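Local coordinates for probable GTP-binding protein EngB (Pyrococcus horikoshii, PDB 2CXX) that binds guanine nucleotide as a probable EngB-family GTPase and is predicted to be needed for normal cell division and septation, at residues A[7-10]-A[11-14]; A[129-132]-A[133-136]; A[137-140]-A[141-144]. All coordinates share one frame; numbering follows the deposited sequence.

Contact 1 (A[7-10]-A[11-14]). With GDP (guanosine-5'-diphosphate), chain D.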
# COMPACT_ATOMS: atom_id res chain seq x y z
N ALA A 7 3.46 0.41 -1.24
CA ALA A 7 3.74 -0.65 -0.33
C ALA A 7 2.45 -1.43 -0.07
O ALA A 7 1.35 -0.93 -0.24
CB ALA A 7 4.29 -0.06 0.99
N GLY A 8 2.58 -2.68 0.31
CA GLY A 8 1.37 -3.46 0.62
C GLY A 8 1.72 -4.94 0.83
O GLY A 8 2.82 -5.38 0.53
N ARG A 9 0.80 -5.70 1.40
CA ARG A 9 1.10 -7.13 1.56
C ARG A 9 1.11 -7.79 0.19
O ARG A 9 0.48 -7.34 -0.79
CB ARG A 9 0.04 -7.79 2.47
CG ARG A 9 0.17 -7.32 3.90
CD ARG A 9 -0.90 -7.87 4.86
NE ARG A 9 -2.21 -7.85 4.22
CZ ARG A 9 -2.77 -8.89 3.58
NH1 ARG A 9 -2.20 -10.08 3.51
NH2 ARG A 9 -3.83 -8.69 2.82
N SER A 10 1.85 -8.87 0.08
CA SER A 10 1.91 -9.60 -1.16
C SER A 10 0.50 -10.07 -1.59
O SER A 10 -0.30 -10.50 -0.79
CB SER A 10 2.83 -10.84 -1.00
OG SER A 10 2.80 -11.60 -2.19
N ASN A 11 0.26 -9.98 -2.88
CA ASN A 11 -0.96 -10.41 -3.56
C ASN A 11 -2.17 -9.50 -3.36
O ASN A 11 -3.31 -9.92 -3.66
CB ASN A 11 -1.30 -11.86 -3.18
CG ASN A 11 -1.75 -12.68 -4.41
OD1 ASN A 11 -0.98 -12.87 -5.39
ND2 ASN A 11 -3.01 -13.12 -4.38
N VAL A 12 -1.97 -8.24 -2.93
CA VAL A 12 -3.15 -7.34 -2.72
C VAL A 12 -3.49 -6.65 -4.03
O VAL A 12 -4.52 -5.97 -4.12
CB VAL A 12 -2.89 -6.24 -1.61
CG1 VAL A 12 -2.65 -6.90 -0.21
CG2 VAL A 12 -1.66 -5.35 -1.98
N GLY A 13 -2.57 -6.72 -4.99
CA GLY A 13 -2.71 -6.12 -6.31
C GLY A 13 -1.86 -4.87 -6.54
O GLY A 13 -2.18 -4.04 -7.35
N LYS A 14 -0.78 -4.74 -5.80
CA LYS A 14 0.08 -3.58 -5.95
C LYS A 14 0.74 -3.47 -7.30
O LYS A 14 0.69 -2.40 -7.93
CB LYS A 14 1.10 -3.60 -4.82
CG LYS A 14 2.14 -2.47 -4.89
CD LYS A 14 2.86 -2.31 -3.50
CE LYS A 14 3.70 -3.51 -3.11
NZ LYS A 14 4.74 -3.73 -4.16
PB GDP D . 1.00 -7.90 -5.74
O1B GDP D . 1.62 -9.14 -5.20
O2B GDP D . 0.31 -7.08 -4.58
O3B GDP D . 1.76 -7.13 -6.79
O3A GDP D . -0.27 -8.43 -6.54
PA GDP D . -0.71 -8.63 -8.06
O1A GDP D . -0.84 -7.31 -8.72
O2A GDP D . 0.32 -9.56 -8.80
O5' GDP D . -2.20 -9.20 -7.96
C5' GDP D . -2.24 -10.38 -7.22
C4' GDP D . -3.53 -11.15 -7.53
O4' GDP D . -4.72 -10.28 -7.26
C3' GDP D . -3.75 -11.56 -8.95
O3' GDP D . -4.22 -12.85 -9.36
C2' GDP D . -4.44 -10.34 -9.60
O2' GDP D . -5.23 -10.78 -10.76
C1' GDP D . -5.49 -10.09 -8.50
N9 GDP D . -6.02 -8.72 -8.47
C8 GDP D . -5.32 -7.50 -8.50
N7 GDP D . -6.15 -6.51 -8.44
C5 GDP D . -7.43 -7.01 -8.36
C6 GDP D . -8.73 -6.44 -8.27
O6 GDP D . -8.91 -5.26 -8.25
N1 GDP D . -9.84 -7.28 -8.20
C2 GDP D . -9.68 -8.64 -8.23
N2 GDP D . -10.80 -9.43 -8.17
N3 GDP D . -8.48 -9.20 -8.32
C4 GDP D . -7.34 -8.42 -8.39
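The flat guanidinium of R9 takes the methyl CG1 of V12 at a slant, NH2 standing 3.7 Å from CG1, and the two side chains cross at about a right angle. Both residues belong to the P-loop (Walker A motif), which joins strand 3-8 to helix 14-22 and wraps the diphosphate of GDP. The other flat group, the amide of N11, lies by the ribose, its OD1 3.3 Å from C5' of the nucleotide. From R9 to V12 the chain makes a type II turn, closed by a weak bond of 3.4 Å from V12 N to R9 O. Asparagine suits the third position of the turn because it tolerates a positive phi, here 75° at N11. The turn aims N11 N at the diphosphate for a hydrogen bond to GDP O1B at 2.8 Å. G13 N and K14 N both donate hydrogen bonds to GDP O2B. With phi 106°, G13 has no CB to jam against the preceding carbonyl or the purine. K14 bends at chi3 (65°) and again at chi4, laying CD 3.6 Å from A7 C. The curl puts K14 NZ 5.2 Å from GDP O3B, in a salt bridge with D50 and hydrogen-bonded to M51 O.

Contact 2 (A[129-132]-A[133-136]). With GDP (guanosine-5'-diphosphate), chain D.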
# COMPACT_ATOMS: atom_id res chain seq x y z
N VAL A 129 -7.87 0.93 -1.43
CA VAL A 129 -8.61 -0.24 -0.99
C VAL A 129 -8.98 -1.02 -2.26
O VAL A 129 -10.00 -0.79 -2.91
CB VAL A 129 -9.83 0.19 -0.17
CG1 VAL A 129 -10.55 -1.09 0.33
CG2 VAL A 129 -9.35 1.07 1.06
N ASN A 130 -8.13 -1.98 -2.59
CA ASN A 130 -8.24 -2.70 -3.83
C ASN A 130 -9.16 -3.90 -3.76
O ASN A 130 -9.53 -4.35 -2.67
CB ASN A 130 -6.83 -3.12 -4.29
CG ASN A 130 -6.78 -3.53 -5.77
OD1 ASN A 130 -7.48 -2.94 -6.58
ND2 ASN A 130 -5.94 -4.49 -6.13
N LYS A 131 -9.51 -4.37 -4.94
CA LYS A 131 -10.40 -5.53 -5.16
C LYS A 131 -11.83 -5.16 -4.81
O LYS A 131 -12.62 -5.98 -4.32
CB LYS A 131 -9.94 -6.75 -4.37
CG LYS A 131 -8.43 -7.07 -4.66
CD LYS A 131 -8.07 -8.50 -4.25
CE LYS A 131 -6.57 -8.86 -4.48
NZ LYS A 131 -6.27 -10.18 -3.79
N LEU A 132 -12.17 -3.93 -5.12
CA LEU A 132 -13.50 -3.47 -4.81
C LEU A 132 -14.61 -4.37 -5.39
O LEU A 132 -15.72 -4.50 -4.82
CB LEU A 132 -13.65 -2.05 -5.35
CG LEU A 132 -14.99 -1.37 -5.20
CD1 LEU A 132 -15.43 -1.44 -3.74
CD2 LEU A 132 -14.84 0.09 -5.68
N ASP A 133 -14.29 -4.99 -6.52
CA ASP A 133 -15.24 -5.87 -7.19
C ASP A 133 -15.61 -7.12 -6.36
O ASP A 133 -16.58 -7.80 -6.66
CB ASP A 133 -14.63 -6.25 -8.56
CG ASP A 133 -13.25 -6.85 -8.44
OD1 ASP A 133 -12.29 -6.11 -8.12
OD2 ASP A 133 -13.12 -8.06 -8.68
N LYS A 134 -14.87 -7.39 -5.29
CA LYS A 134 -15.12 -8.55 -4.44
C LYS A 134 -15.79 -8.12 -3.13
O LYS A 134 -16.13 -8.97 -2.29
CB LYS A 134 -13.77 -9.22 -4.06
CG LYS A 134 -12.84 -9.58 -5.23
CD LYS A 134 -11.51 -10.25 -4.76
CE LYS A 134 -11.71 -11.65 -4.27
NZ LYS A 134 -10.46 -12.22 -3.57
N ILE A 135 -15.93 -6.81 -2.93
CA ILE A 135 -16.45 -6.27 -1.67
C ILE A 135 -17.91 -5.89 -1.71
O ILE A 135 -18.29 -4.99 -2.42
CB ILE A 135 -15.63 -5.00 -1.24
CG1 ILE A 135 -14.11 -5.34 -1.31
CG2 ILE A 135 -16.08 -4.55 0.14
CD1 ILE A 135 -13.19 -4.18 -1.11
N LYS A 136 -18.72 -6.60 -0.92
CA LYS A 136 -20.15 -6.33 -0.85
C LYS A 136 -20.51 -5.05 -0.09
O LYS A 136 -21.46 -4.40 -0.47
CB LYS A 136 -20.91 -7.50 -0.23
CG LYS A 136 -21.15 -7.35 1.25
CD LYS A 136 -22.63 -7.61 1.64
CE LYS A 136 -23.17 -6.59 2.65
NZ LYS A 136 -23.80 -5.38 1.99
PB GDP D . 1.00 -7.90 -5.74
O1B GDP D . 1.62 -9.14 -5.20
O2B GDP D . 0.31 -7.08 -4.58
O3B GDP D . 1.76 -7.13 -6.79
O3A GDP D . -0.27 -8.43 -6.54
PA GDP D . -0.71 -8.63 -8.06
O1A GDP D . -0.84 -7.31 -8.72
O2A GDP D . 0.32 -9.56 -8.80
O5' GDP D . -2.20 -9.20 -7.96
C5' GDP D . -2.24 -10.38 -7.22
C4' GDP D . -3.53 -11.15 -7.53
O4' GDP D . -4.72 -10.28 -7.26
C3' GDP D . -3.75 -11.56 -8.95
O3' GDP D . -4.22 -12.85 -9.36
C2' GDP D . -4.44 -10.34 -9.60
O2' GDP D . -5.23 -10.78 -10.76
C1' GDP D . -5.49 -10.09 -8.50
N9 GDP D . -6.02 -8.72 -8.47
C8 GDP D . -5.32 -7.50 -8.50
N7 GDP D . -6.15 -6.51 -8.44
C5 GDP D . -7.43 -7.01 -8.36
C6 GDP D . -8.73 -6.44 -8.27
O6 GDP D . -8.91 -5.26 -8.25
N1 GDP D . -9.84 -7.28 -8.20
C2 GDP D . -9.68 -8.64 -8.23
N2 GDP D . -10.80 -9.43 -8.17
N3 GDP D . -8.48 -9.20 -8.32
C4 GDP D . -7.34 -8.42 -8.39
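K131 and K134 form a local side-by-side contact round the turn that follows strand 125-130; the turn carries the guanine-recognition motif NKxD of P-loop GTPases, N130 to D133, with K134 directly after it. Their side chains point the same way, K131 CB touching K134 CD at 3.9 Å. Lysine suits position 131 because its long, extended methylene chain can lie over the face of the guanine, with CG 3.7 Å from GDP C6, before NZ reaches the salt bridge to D91 and the carbonyl of N11. The two ammonium groups come fairly near each other, and D91 probably eases their repulsion. K134 bends at chi3 and brings CD close to N2 of the base. Bonds from K134 N to K131 O at 2.8 Å and from I135 N to L132 O close the short 3-10 turn. I135 backs it from the apolar side, its CD1 4.3 Å from V129 CG1. N130 ND2 bonds V12 O and OD1 accepts from A165 N, while ND2 also stands 3.1 Å from GDP N7. D133 reads the guanine edge that carries N1 and N2, as in other NKxD GTPases. S164 OG also bonds OD1, which helps to fix the carboxylate. Chi1 at 55° turns this group to both base donors: N2 bonds to OD2, and GDP N1 to D133 OD1 at 2.7 Å and an almost straight 174°.

Contact 3 (A[137-140]-A[141-144])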
# COMPACT_ATOMS: atom_id res chain seq x y z
N ASN A 137 -19.76 -4.68 0.95
CA ASN A 137 -20.07 -3.43 1.67
C ASN A 137 -18.79 -2.64 1.87
O ASN A 137 -18.15 -2.70 2.91
CB ASN A 137 -20.75 -3.72 3.02
CG ASN A 137 -21.37 -2.44 3.68
OD1 ASN A 137 -21.04 -1.29 3.33
ND2 ASN A 137 -22.29 -2.66 4.65
N VAL A 138 -18.44 -1.87 0.86
CA VAL A 138 -17.20 -1.13 0.92
C VAL A 138 -17.17 -0.09 2.01
O VAL A 138 -16.14 0.08 2.65
CB VAL A 138 -16.86 -0.50 -0.48
CG1 VAL A 138 -17.72 0.67 -0.75
CG2 VAL A 138 -15.40 -0.14 -0.49
N GLN A 139 -18.28 0.61 2.26
CA GLN A 139 -18.31 1.60 3.32
C GLN A 139 -17.98 0.98 4.67
O GLN A 139 -17.25 1.56 5.50
CB GLN A 139 -19.68 2.29 3.39
CG GLN A 139 -19.64 3.56 4.23
CD GLN A 139 -18.54 4.53 3.81
OE1 GLN A 139 -18.47 4.95 2.64
NE2 GLN A 139 -17.66 4.91 4.78
N GLU A 140 -18.52 -0.21 4.89
CA GLU A 140 -18.28 -0.93 6.12
C GLU A 140 -16.83 -1.31 6.22
O GLU A 140 -16.25 -1.22 7.29
CB GLU A 140 -19.18 -2.19 6.18
CG GLU A 140 -18.91 -3.11 7.35
CD GLU A 140 -19.69 -4.45 7.20
OE1 GLU A 140 -19.45 -5.39 7.99
OE2 GLU A 140 -20.55 -4.55 6.28
N VAL A 141 -16.22 -1.73 5.10
CA VAL A 141 -14.80 -2.13 5.15
C VAL A 141 -13.92 -0.91 5.51
O VAL A 141 -13.03 -0.97 6.37
CB VAL A 141 -14.39 -2.74 3.78
CG1 VAL A 141 -12.84 -2.81 3.59
CG2 VAL A 141 -14.99 -4.15 3.69
N ILE A 142 -14.18 0.19 4.82
CA ILE A 142 -13.41 1.41 5.03
C ILE A 142 -13.63 1.94 6.44
O ILE A 142 -12.70 2.43 7.06
CB ILE A 142 -13.80 2.45 3.96
CG1 ILE A 142 -13.22 1.97 2.61
CG2 ILE A 142 -13.37 3.82 4.37
CD1 ILE A 142 -13.45 2.90 1.46
N ASN A 143 -14.83 1.80 7.00
CA ASN A 143 -15.03 2.30 8.36
C ASN A 143 -14.26 1.45 9.33
O ASN A 143 -13.72 1.97 10.31
CB ASN A 143 -16.50 2.28 8.77
CG ASN A 143 -17.31 3.36 8.08
OD1 ASN A 143 -16.75 4.33 7.56
ND2 ASN A 143 -18.61 3.23 8.11
N PHE A 144 -14.21 0.14 9.08
CA PHE A 144 -13.48 -0.77 9.95
C PHE A 144 -11.98 -0.44 9.91
O PHE A 144 -11.31 -0.35 10.95
CB PHE A 144 -13.72 -2.25 9.48
CG PHE A 144 -13.00 -3.27 10.27
CD1 PHE A 144 -13.54 -3.76 11.45
CD2 PHE A 144 -11.77 -3.76 9.84
CE1 PHE A 144 -12.87 -4.71 12.18
CE2 PHE A 144 -11.09 -4.69 10.54
CZ PHE A 144 -11.62 -5.18 11.73
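N137 O accepts from V141 N at 3.1 Å, and the same four-residue step repeats from V138, Q139 and E140 to I142, N143 and F144, making the first turns of helix 138-149. N137 is the N-cap: its OD1 accepts from E140 N at 3.2 Å, the donor standing above the side-chain carbonyl plane. Asparagine suits this place because its short side chain can fold back onto an amide that has no helical carbonyl to bond. On the inner face V138 and I142 lie side by side, V138 CG2 to I142 CD1 4.1 Å, and these branched apolar side chains pack on P162 of strand 160-162. V141 and F144 face helix 94-104, meeting P96 there, and the ring of F144 also makes a cation-pi contact with K100. On the outer side, where exposure calls for polar residues, Q139 and N143 pair one helical turn apart, their amide planes 52° apart. Q139 bends at chi2 (53°), which swings its amide along the helix. There Q139 NE2 donates to N143 OD1 at 3.0 Å, the acceptor lying in the amide plane of Q139 but the donor above the carbonyl plane of N143.

The three contacts come in series along the chain, 2 and 3 being consecutive. Contacts 1 and 2 span the C-terminal ends of strands 3-8 and 125-130 and the loops after them; strand 85-91 lies between in the sheet, and their centres are 14 Å apart. They meet through V12 O and N130 ND2, and N11 O and K131 NZ, so the phosphate-binding and base-binding loops are tied together round one GDP. Contact 3 lies beyond this shared site, at the start of helix 138-149 packed beside strand 160-162. Its centre is 10 Å from that of contact 2, with L132 packing on V138 and I135 on V141; contact 1 is about 11 Å away between nearest atoms.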